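Long-range contacts in extracellular ligand-binding receptor (Desulfitobacterium hafniense, PDB 4Q6B), which binds leucine and probably acts as the substrate-binding receptor of an ABC transporter for amino acids: residues A[133-138]-A[167-172]; A[144-149]-A[175-180]; A[188-193]-A[221-226]. One frame throughout, in Å; residues are numbered along the deposited sequence.

Overall arrangement
The three contacts show how one lobe of a periplasmic binding protein is assembled around an edge of its sheet. Contact 2 pairs the edge strand 172-177 with strand 144-149. The centres of contacts 1 and 2 lie about 16 Å apart, and the centres of contacts 2 and 3 about 11 Å apart. Contact 1 joins contact 2 through T172 O and M145 N, 2.9 Å apart, and through packing of L137 and I171 on M145. Contact 3 joins it at D175 OD2, which lies 2.8 Å from W193 NE1. Contacts 1 and 3 do not touch. None of them contains a residue of the leucine pocket, but contacts 1 and 2 each hold a calcium ion.

Contact 1 (A[133-138]-A[167-172]); sequences LAIYLA and RAQGIT. With CA (calcium ion), chain D.
A138 and Q169 meet carbon to carbon, CB to CB at 3.6 Å, where helix 126-139 passes the turn that follows helix 153-168, and the contact divides about this pair into a packed and a watery half. In the packed half I171 touches with a single atom. Its CG1 is anti to the carbonyl carbon (chi1 -59°) and the chain then runs extended, carrying CD1 to 4.0 Å from A138 CB, with L137 CB slightly farther off. F162 and A166 of helix 153-168 back this buried side. Toward solvent, Q169 bends at chi2 and lays its amide across I135, with NE2 3.8 Å from I135 CG1. The amide reaches the helix backbone through water 1, which donates to Q169 OE1 at 2.6 Å and to I135 O at 2.9 Å. A leucine in place of Q169 would take away OE1, and water 1 would probably lose its tie between the segments. Just past Q169, G170 ends helix 153-168 in a Schellman motif, and its O binds a calcium ion at 2.4 Å; five waters also bind it. With no direct hydrogen bond between the segments, cohesion rests on apolar contact inside and a water bridge outside.

Contact 2 (A[144-149]-A[175-180]); sequences RMVIYY and DRFNYY. With CA (calcium ion), chain E.
I147 lies between D175 and F177 in two parallel strands whose directions differ by 11°: its N donates to D175 O at 3.0 Å, its O accepts from F177 N, and Y149 N continues the ladder to F177 O. On the face bearing V146, Y148, D175 and F177, the rings of Y148 and F177 form an offset stack, centroids 4.6 Å apart and planes at 25°. Y148 has its CG trans to the backbone N (chi1 178°), which sends the ring against one face of the F177 ring. V146 CG1 meets the edge of the F177 ring, 3.6 Å from CE1, and Y180 extends the aromatic cluster, with CE1 3.6 Å from Y148 OH. The Y149 ring is covered from both faces: N178 CB makes a CH-pi contact 4.0 Å from its centroid, and R176 NH2 lies over the opposite face, with R176 CD beside the rim, 3.5 Å from Y149 CE2. The guanidinium carbon is too far from the centroid for more than a weak cation-pi attraction; its salt bridge to E163 is stronger. D175 OD1 and R176 O bind a calcium ion at 2.4 and 2.3 Å, with five waters, while D175 OD2 is gripped by K192 and W193. Strand 144-149, helix 153-168 and strand 172-177 form the beta-alpha-beta unit at the sheet edge of this Rossmann-like lobe, familiar from periplasmic binding proteins.

Contact 3 (A[188-193]-A[221-226]); sequences RLYDKW and VGIEVP
E224 N donates a weak hydrogen bond to Y190 OH, 3.4 Å long and bent to 142° at the hydrogen, the one hydrogen bond between 188-193 and 221-226. Most of the remaining contact is made by the tyrosine ring lying against the loop after helix 207-221. With chi1 at -176°, Y190 swings its ring away from its own backbone nitrogen, out from the helix, and the hydroxyl meets the loop backbone. I223 covers one face: CG1 stands over the ring centre, 3.8 Å from the centroid and only 9° off the normal, a clear CH-pi contact. On the same face I223 CA approaches CZ of Y190 to 3.7 Å, so main chain and side chain of one residue both press on the ring. V221 adds a lighter touch near the rim, its CG1 4.1 Å from Y190 CD2. From the same isoleucine, I223, CD1 points in plane at the indole edge of W193, 4.0 Å from CZ3, while the indole nitrogen turns to D175 of strand 172-177. G222, with positive phi, ends helix 207-221 in a Schellman motif and lets the chain swing I223 across the tyrosine and onto I201 of the sheet. With the single hydrogen bond between these segments weak, the contact rests chiefly on aliphatic carbon against aromatic ring: I223 fastens the loop to the helix largely by dispersion, with the hydroxyl adding a modest polar tie.

Contact 1 (A[133-138]-A[167-172])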
loop_
_atom_site.group_PDB
_atom_site.type_symbol
_atom_site.label_atom_id
_atom_site.label_comp_id
_atom_site.label_asym_id
_atom_site.label_seq_id
_atom_site.Cartn_x
_atom_site.Cartn_y
_atom_site.Cartn_z
ATOM N N LEU A 133 8.459 4.028 -10.828
ATOM C CA LEU A 133 9.127 2.877 -11.477
ATOM C C LEU A 133 9.563 3.214 -12.891
ATOM O O LEU A 133 10.689 2.827 -13.304
ATOM C CB LEU A 133 8.263 1.597 -11.500
ATOM C CG LEU A 133 8.139 0.877 -10.167
ATOM C CD1 LEU A 133 6.956 -0.087 -10.263
ATOM C CD2 LEU A 133 9.437 0.146 -9.814
ATOM N N ALA A 134 8.738 3.966 -13.619
ATOM C CA ALA A 134 9.112 4.295 -15.002
ATOM C C ALA A 134 10.341 5.190 -15.035
ATOM O O ALA A 134 11.249 5.015 -15.875
ATOM C CB ALA A 134 7.966 4.956 -15.748
ATOM N N ILE A 135 10.377 6.145 -14.119
ATOM C CA ILE A 135 11.529 7.058 -14.041
ATOM C C ILE A 135 12.816 6.301 -13.768
ATOM O O ILE A 135 13.825 6.553 -14.406
ATOM C CB ILE A 135 11.298 8.167 -12.998
ATOM C CG1 ILE A 135 10.273 9.139 -13.598
ATOM C CG2 ILE A 135 12.630 8.900 -12.669
ATOM C CD1 ILE A 135 9.745 10.147 -12.644
ATOM N N TYR A 136 12.773 5.392 -12.819
ATOM C CA TYR A 136 13.953 4.633 -12.424
ATOM C C TYR A 136 14.388 3.728 -13.566
ATOM O O TYR A 136 15.582 3.645 -13.898
ATOM C CB TYR A 136 13.646 3.796 -11.178
ATOM C CG TYR A 136 14.832 2.939 -10.782
ATOM C CD1 TYR A 136 15.943 3.498 -10.172
ATOM C CD2 TYR A 136 14.838 1.564 -11.050
ATOM C CE1 TYR A 136 17.026 2.704 -9.814
ATOM C CE2 TYR A 136 15.910 0.779 -10.697
ATOM C CZ TYR A 136 16.990 1.348 -10.083
ATOM O OH TYR A 136 18.068 0.544 -9.757
ATOM N N LEU A 137 13.415 3.034 -14.163
ATOM C CA LEU A 137 13.761 2.038 -15.188
ATOM C C LEU A 137 14.365 2.717 -16.404
ATOM O O LEU A 137 15.337 2.219 -17.001
ATOM C CB LEU A 137 12.535 1.212 -15.567
ATOM C CG LEU A 137 12.108 0.259 -14.434
ATOM C CD1 LEU A 137 10.716 -0.285 -14.800
ATOM C CD2 LEU A 137 13.136 -0.884 -14.252
ATOM N N ALA A 138 13.854 3.893 -16.753
ATOM C CA ALA A 138 14.450 4.593 -17.886
ATOM C C ALA A 138 15.868 5.036 -17.536
ATOM O O ALA A 138 16.745 4.980 -18.370
ATOM C CB ALA A 138 13.620 5.764 -18.321
ATOM N N ARG A 167 5.955 5.393 -21.516
ATOM C CA ARG A 167 6.022 6.004 -22.845
ATOM C C ARG A 167 6.630 7.405 -22.787
ATOM O O ARG A 167 7.429 7.788 -23.647
ATOM C CB ARG A 167 4.629 6.019 -23.483
ATOM C CG ARG A 167 4.562 6.794 -24.809
ATOM C CD ARG A 167 3.110 6.918 -25.327
ATOM N NE ARG A 167 2.503 5.605 -25.505
ATOM C CZ ARG A 167 1.404 5.186 -24.876
ATOM N NH1 ARG A 167 0.770 5.986 -24.017
ATOM N NH2 ARG A 167 0.935 3.961 -25.112
ATOM N N ALA A 168 6.286 8.151 -21.733
ATOM C CA ALA A 168 6.842 9.488 -21.525
ATOM C C ALA A 168 8.337 9.463 -21.216
ATOM O O ALA A 168 9.048 10.463 -21.399
ATOM C CB ALA A 168 6.072 10.186 -20.388
ATOM N N GLN A 169 8.831 8.322 -20.760
ATOM C CA GLN A 169 10.254 8.143 -20.501
ATOM C C GLN A 169 11.033 7.613 -21.708
ATOM O O GLN A 169 12.222 7.388 -21.623
ATOM C CB GLN A 169 10.475 7.212 -19.319
ATOM C CG GLN A 169 9.965 7.728 -17.998
ATOM C CD GLN A 169 10.693 8.969 -17.552
ATOM O OE1 GLN A 169 11.902 8.991 -17.493
ATOM N NE2 GLN A 169 9.947 10.011 -17.246
ATOM N N GLY A 170 10.340 7.386 -22.812
ATOM C CA GLY A 170 10.937 6.806 -24.013
ATOM C C GLY A 170 11.013 5.290 -24.004
ATOM O O GLY A 170 11.755 4.687 -24.798
ATOM N N ILE A 171 10.256 4.657 -23.124
ATOM C CA ILE A 171 10.155 3.189 -23.126
ATOM C C ILE A 171 8.976 2.741 -23.948
ATOM O O ILE A 171 7.840 3.222 -23.753
ATOM C CB ILE A 171 10.028 2.675 -21.671
ATOM C CG1 ILE A 171 11.250 3.113 -20.855
ATOM C CG2 ILE A 171 9.877 1.152 -21.606
ATOM C CD1 ILE A 171 11.062 2.836 -19.358
ATOM N N THR A 172 9.227 1.807 -24.883
ATOM C CA THR A 172 8.188 1.246 -25.725
ATOM C C THR A 172 7.728 -0.050 -25.081
ATOM O O THR A 172 8.568 -0.837 -24.625
ATOM C CB THR A 172 8.791 0.912 -27.099
ATOM O OG1 THR A 172 9.299 2.114 -27.692
ATOM C CG2 THR A 172 7.756 0.299 -28.026
HETATM CA CA CA D . 12.904 5.080 -26.856
HETATM O O HOH W 1 14.022 9.019 -15.973
HETATM O O HOH W 2 12.044 2.649 -27.033
HETATM O O HOH W 3 10.289 6.023 -27.428
HETATM O O HOH W 4 14.375 5.154 -25.353
HETATM O O HOH W 5 12.348 5.006 -29.309
HETATM O O HOH W 6 14.963 4.106 -27.894
#

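Contact 2 (A[144-149]-A[175-180])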
loop_
_atom_site.group_PDB
_atom_site.type_symbol
_atom_site.label_atom_id
_atom_site.label_comp_id
_atom_site.label_asym_id
_atom_site.label_seq_id
_atom_site.Cartn_x
_atom_site.Cartn_y
_atom_site.Cartn_z
ATOM N N ARG A 144 12.686 -1.163 -24.144
ATOM C CA ARG A 144 11.673 -2.022 -24.788
ATOM C C ARG A 144 11.204 -3.043 -23.746
ATOM O O ARG A 144 11.974 -3.901 -23.354
ATOM C CB ARG A 144 12.275 -2.757 -25.989
ATOM C CG ARG A 144 12.944 -1.838 -27.026
ATOM C CD ARG A 144 13.053 -2.427 -28.451
ATOM N NE ARG A 144 12.161 -1.629 -29.299
ATOM C CZ ARG A 144 11.326 -2.087 -30.229
ATOM N NH1 ARG A 144 11.262 -3.384 -30.532
ATOM N NH2 ARG A 144 10.557 -1.224 -30.881
HETATM N N MSE A 145 9.969 -2.935 -23.260
HETATM C CA MSE A 145 9.563 -3.780 -22.139
HETATM C C MSE A 145 8.268 -4.541 -22.463
HETATM O O MSE A 145 7.506 -4.186 -23.389
HETATM C CB MSE A 145 9.393 -2.940 -20.858
HETATM C CG MSE A 145 10.743 -2.422 -20.306
HETATM SE SE MSE A 145 10.474 -1.523 -18.651
HETATM C CE MSE A 145 9.940 -3.072 -17.549
ATOM N N VAL A 146 8.011 -5.589 -21.681
ATOM C CA VAL A 146 6.775 -6.389 -21.800
ATOM C C VAL A 146 5.942 -6.212 -20.532
ATOM O O VAL A 146 6.497 -6.070 -19.458
ATOM C CB VAL A 146 7.097 -7.900 -21.999
ATOM C CG1 VAL A 146 5.854 -8.800 -21.827
ATOM C CG2 VAL A 146 7.672 -8.157 -23.412
ATOM N N ILE A 147 4.615 -6.214 -20.637
ATOM C CA ILE A 147 3.774 -6.101 -19.439
ATOM C C ILE A 147 2.939 -7.374 -19.329
ATOM O O ILE A 147 2.205 -7.725 -20.261
ATOM C CB ILE A 147 2.826 -4.873 -19.491
ATOM C CG1 ILE A 147 3.621 -3.556 -19.461
ATOM C CG2 ILE A 147 1.841 -4.864 -18.281
ATOM C CD1 ILE A 147 2.702 -2.344 -19.678
ATOM N N TYR A 148 3.052 -8.079 -18.197
ATOM C CA TYR A 148 2.178 -9.235 -17.897
ATOM C C TYR A 148 1.135 -8.695 -16.952
ATOM O O TYR A 148 1.485 -8.156 -15.906
ATOM C CB TYR A 148 2.987 -10.336 -17.183
ATOM C CG TYR A 148 2.196 -11.561 -16.770
ATOM C CD1 TYR A 148 1.264 -12.155 -17.633
ATOM C CD2 TYR A 148 2.439 -12.176 -15.550
ATOM C CE1 TYR A 148 0.545 -13.336 -17.260
ATOM C CE2 TYR A 148 1.764 -13.326 -15.173
ATOM C CZ TYR A 148 0.824 -13.915 -16.031
ATOM O OH TYR A 148 0.127 -15.040 -15.655
ATOM N N TYR A 149 -0.143 -8.795 -17.292
ATOM C CA TYR A 149 -1.132 -8.122 -16.449
ATOM C C TYR A 149 -2.357 -8.995 -16.163
ATOM O O TYR A 149 -2.598 -9.953 -16.882
ATOM C CB TYR A 149 -1.568 -6.787 -17.083
ATOM C CG TYR A 149 -2.385 -6.961 -18.322
ATOM C CD1 TYR A 149 -3.783 -6.857 -18.288
ATOM C CD2 TYR A 149 -1.772 -7.236 -19.533
ATOM C CE1 TYR A 149 -4.535 -7.071 -19.417
ATOM C CE2 TYR A 149 -2.517 -7.437 -20.668
ATOM C CZ TYR A 149 -3.879 -7.337 -20.610
ATOM O OH TYR A 149 -4.621 -7.532 -21.753
ATOM N N ASP A 175 5.117 -5.739 -25.991
ATOM C CA ASP A 175 4.038 -6.732 -25.936
ATOM C C ASP A 175 3.360 -6.622 -24.585
ATOM O O ASP A 175 3.993 -6.303 -23.604
ATOM C CB ASP A 175 4.582 -8.155 -26.134
ATOM C CG ASP A 175 3.478 -9.207 -26.341
ATOM O OD1 ASP A 175 2.348 -8.871 -26.817
ATOM O OD2 ASP A 175 3.772 -10.409 -26.063
ATOM N N ARG A 176 2.061 -6.863 -24.544
ATOM C CA ARG A 176 1.375 -7.025 -23.268
ATOM C C ARG A 176 0.595 -8.328 -23.382
ATOM O O ARG A 176 0.166 -8.742 -24.501
ATOM C CB ARG A 176 0.451 -5.819 -22.954
ATOM C CG ARG A 176 -0.819 -5.807 -23.761
ATOM C CD ARG A 176 -1.881 -4.948 -23.084
ATOM N NE ARG A 176 -1.374 -3.629 -22.719
ATOM C CZ ARG A 176 -2.008 -2.795 -21.891
ATOM N NH1 ARG A 176 -1.486 -1.603 -21.605
ATOM N NH2 ARG A 176 -3.158 -3.156 -21.339
ATOM N N PHE A 177 0.487 -9.060 -22.275
ATOM C CA PHE A 177 -0.200 -10.368 -22.284
ATOM C C PHE A 177 -0.783 -10.668 -20.908
ATOM O O PHE A 177 -0.334 -10.099 -19.898
ATOM C CB PHE A 177 0.720 -11.509 -22.763
ATOM C CG PHE A 177 1.790 -11.932 -21.749
ATOM C CD1 PHE A 177 2.811 -11.058 -21.355
ATOM C CD2 PHE A 177 1.772 -13.217 -21.181
ATOM C CE1 PHE A 177 3.815 -11.468 -20.440
ATOM C CE2 PHE A 177 2.775 -13.623 -20.266
ATOM C CZ PHE A 177 3.780 -12.739 -19.881
ATOM N N ASN A 178 -1.803 -11.527 -20.864
ATOM C CA ASN A 178 -2.467 -11.815 -19.589
ATOM C C ASN A 178 -2.663 -13.295 -19.278
ATOM O O ASN A 178 -3.226 -13.670 -18.225
ATOM C CB ASN A 178 -3.787 -11.086 -19.528
ATOM C CG ASN A 178 -4.759 -11.545 -20.609
ATOM O OD1 ASN A 178 -4.997 -10.833 -21.580
ATOM N ND2 ASN A 178 -5.325 -12.721 -20.438
ATOM N N TYR A 179 -2.219 -14.146 -20.201
ATOM C CA TYR A 179 -2.365 -15.587 -20.023
ATOM C C TYR A 179 -1.313 -16.332 -20.820
ATOM O O TYR A 179 -1.024 -15.945 -21.955
ATOM C CB TYR A 179 -3.744 -16.056 -20.481
ATOM C CG TYR A 179 -4.000 -17.539 -20.247
ATOM C CD1 TYR A 179 -4.239 -18.015 -18.974
ATOM C CD2 TYR A 179 -3.999 -18.474 -21.301
ATOM C CE1 TYR A 179 -4.468 -19.350 -18.724
ATOM C CE2 TYR A 179 -4.231 -19.819 -21.055
ATOM C CZ TYR A 179 -4.451 -20.252 -19.775
ATOM O OH TYR A 179 -4.698 -21.571 -19.511
ATOM N N TYR A 180 -0.783 -17.412 -20.235
ATOM C CA TYR A 180 -0.045 -18.433 -20.983
ATOM C C TYR A 180 -0.461 -19.801 -20.448
ATOM O O TYR A 180 -0.696 -19.930 -19.243
ATOM C CB TYR A 180 1.481 -18.210 -20.869
ATOM C CG TYR A 180 2.026 -18.288 -19.469
ATOM C CD1 TYR A 180 1.911 -17.222 -18.589
ATOM C CD2 TYR A 180 2.668 -19.423 -19.029
ATOM C CE1 TYR A 180 2.409 -17.309 -17.308
ATOM C CE2 TYR A 180 3.157 -19.518 -17.749
ATOM C CZ TYR A 180 3.016 -18.469 -16.899
ATOM O OH TYR A 180 3.500 -18.600 -15.632
HETATM CA CA CA E . -0.008 -9.478 -26.712
HETATM O O HOH W 7 -1.557 -16.929 -16.978
HETATM O O HOH W 8 1.105 -11.551 -26.412
HETATM O O HOH W 9 0.219 -7.081 -27.032
HETATM O O HOH W 10 -2.075 -11.266 -26.164
HETATM O O HOH W 11 -2.141 -8.753 -26.613
HETATM O O HOH W 12 0.345 -9.632 -28.828
#

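Contact 3 (A[188-193]-A[221-226])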
loop_
_atom_site.group_PDB
_atom_site.type_symbol
_atom_site.label_atom_id
_atom_site.label_comp_id
_atom_site.label_asym_id
_atom_site.label_seq_id
_atom_site.Cartn_x
_atom_site.Cartn_y
_atom_site.Cartn_z
ATOM N N ARG A 188 7.735 -19.820 -26.264
ATOM C CA ARG A 188 7.400 -19.266 -27.565
ATOM C C ARG A 188 7.238 -17.742 -27.425
ATOM O O ARG A 188 7.747 -16.980 -28.270
ATOM C CB ARG A 188 6.087 -19.903 -28.053
ATOM C CG ARG A 188 5.694 -19.574 -29.493
ATOM C CD ARG A 188 4.913 -18.280 -29.583
ATOM N NE ARG A 188 3.789 -18.237 -28.647
ATOM C CZ ARG A 188 3.003 -17.172 -28.498
ATOM N NH1 ARG A 188 3.252 -16.079 -29.205
ATOM N NH2 ARG A 188 1.987 -17.180 -27.630
ATOM N N LEU A 189 6.548 -17.288 -26.373
ATOM C CA LEU A 189 6.499 -15.852 -26.078
ATOM C C LEU A 189 7.900 -15.246 -25.912
ATOM O O LEU A 189 8.196 -14.200 -26.481
ATOM C CB LEU A 189 5.665 -15.548 -24.824
ATOM C CG LEU A 189 4.161 -15.710 -25.012
ATOM C CD1 LEU A 189 3.503 -15.942 -23.640
ATOM C CD2 LEU A 189 3.626 -14.449 -25.689
ATOM N N TYR A 190 8.768 -15.919 -25.154
ATOM C CA TYR A 190 10.125 -15.397 -24.899
ATOM C C TYR A 190 10.914 -15.295 -26.216
ATOM O O TYR A 190 11.678 -14.323 -26.422
ATOM C CB TYR A 190 10.841 -16.321 -23.911
ATOM C CG TYR A 190 12.219 -15.899 -23.453
ATOM C CD1 TYR A 190 12.566 -14.558 -23.327
ATOM C CD2 TYR A 190 13.174 -16.861 -23.130
ATOM C CE1 TYR A 190 13.834 -14.185 -22.859
ATOM C CE2 TYR A 190 14.460 -16.490 -22.682
ATOM C CZ TYR A 190 14.761 -15.162 -22.554
ATOM O OH TYR A 190 16.017 -14.817 -22.115
ATOM N N ASP A 191 10.725 -16.261 -27.108
ATOM C CA ASP A 191 11.310 -16.141 -28.444
ATOM C C ASP A 191 10.842 -14.894 -29.220
ATOM O O ASP A 191 11.660 -14.177 -29.860
ATOM C CB ASP A 191 11.089 -17.414 -29.244
ATOM C CG ASP A 191 12.054 -18.525 -28.855
ATOM O OD1 ASP A 191 13.130 -18.222 -28.303
ATOM O OD2 ASP A 191 11.743 -19.708 -29.130
ATOM N N LYS A 192 9.550 -14.595 -29.119
ATOM C CA LYS A 192 9.004 -13.420 -29.772
ATOM C C LYS A 192 9.543 -12.164 -29.113
ATOM O O LYS A 192 9.970 -11.232 -29.800
ATOM C CB LYS A 192 7.481 -13.438 -29.718
ATOM C CG LYS A 192 6.863 -12.188 -30.292
ATOM C CD LYS A 192 5.357 -12.284 -30.323
ATOM C CE LYS A 192 4.773 -12.201 -28.929
ATOM N NZ LYS A 192 3.448 -11.500 -28.982
ATOM N N TRP A 193 9.535 -12.134 -27.782
ATOM C CA TRP A 193 10.095 -11.001 -27.052
ATOM C C TRP A 193 11.585 -10.745 -27.363
ATOM O O TRP A 193 12.035 -9.596 -27.455
ATOM C CB TRP A 193 9.913 -11.228 -25.554
ATOM C CG TRP A 193 8.497 -11.387 -25.133
ATOM C CD1 TRP A 193 7.377 -10.954 -25.795
ATOM C CD2 TRP A 193 8.038 -12.042 -23.943
ATOM N NE1 TRP A 193 6.254 -11.297 -25.073
ATOM C CE2 TRP A 193 6.640 -11.932 -23.919
ATOM C CE3 TRP A 193 8.688 -12.680 -22.874
ATOM C CZ2 TRP A 193 5.865 -12.474 -22.881
ATOM C CZ3 TRP A 193 7.917 -13.209 -21.829
ATOM C CH2 TRP A 193 6.531 -13.131 -21.856
ATOM N N VAL A 221 12.023 -21.280 -17.629
ATOM C CA VAL A 221 12.167 -21.141 -19.085
ATOM C C VAL A 221 13.499 -20.432 -19.422
ATOM O O VAL A 221 14.016 -20.524 -20.546
ATOM C CB VAL A 221 10.915 -20.402 -19.635
ATOM C CG1 VAL A 221 11.177 -19.693 -20.948
ATOM C CG2 VAL A 221 9.771 -21.385 -19.774
ATOM N N GLY A 222 14.072 -19.770 -18.421
ATOM C CA GLY A 222 15.385 -19.155 -18.560
ATOM C C GLY A 222 15.330 -17.683 -18.912
ATOM O O GLY A 222 16.286 -17.131 -19.463
ATOM N N ILE A 223 14.228 -17.022 -18.571
ATOM C CA ILE A 223 14.103 -15.620 -18.900
ATOM C C ILE A 223 15.112 -14.804 -18.099
ATOM O O ILE A 223 15.171 -14.890 -16.861
ATOM C CB ILE A 223 12.659 -15.130 -18.662
ATOM C CG1 ILE A 223 11.729 -15.844 -19.645
ATOM C CG2 ILE A 223 12.578 -13.615 -18.790
ATOM C CD1 ILE A 223 10.296 -15.417 -19.559
ATOM N N GLU A 224 15.928 -14.025 -18.807
ATOM C CA GLU A 224 17.114 -13.441 -18.185
ATOM C C GLU A 224 16.875 -11.998 -17.701
ATOM O O GLU A 224 17.551 -11.505 -16.780
ATOM C CB GLU A 224 18.286 -13.506 -19.190
ATOM C CG GLU A 224 19.651 -13.164 -18.617
ATOM C CD GLU A 224 20.261 -14.330 -17.849
ATOM O OE1 GLU A 224 20.543 -14.159 -16.631
ATOM O OE2 GLU A 224 20.447 -15.416 -18.460
ATOM N N VAL A 225 15.891 -11.332 -18.307
ATOM C CA VAL A 225 15.749 -9.893 -18.145
ATOM C C VAL A 225 15.183 -9.488 -16.791
ATOM O O VAL A 225 14.560 -10.314 -16.119
ATOM C CB VAL A 225 14.838 -9.326 -19.231
ATOM C CG1 VAL A 225 15.413 -9.738 -20.619
ATOM C CG2 VAL A 225 13.417 -9.862 -19.073
ATOM N N PRO A 226 15.441 -8.234 -16.362
ATOM C CA PRO A 226 14.903 -7.817 -15.061
ATOM C C PRO A 226 13.398 -7.919 -14.962
ATOM O O PRO A 226 12.694 -7.634 -15.931
ATOM C CB PRO A 226 15.281 -6.342 -14.994
ATOM C CG PRO A 226 16.633 -6.295 -15.699
ATOM C CD PRO A 226 16.453 -7.275 -16.865
#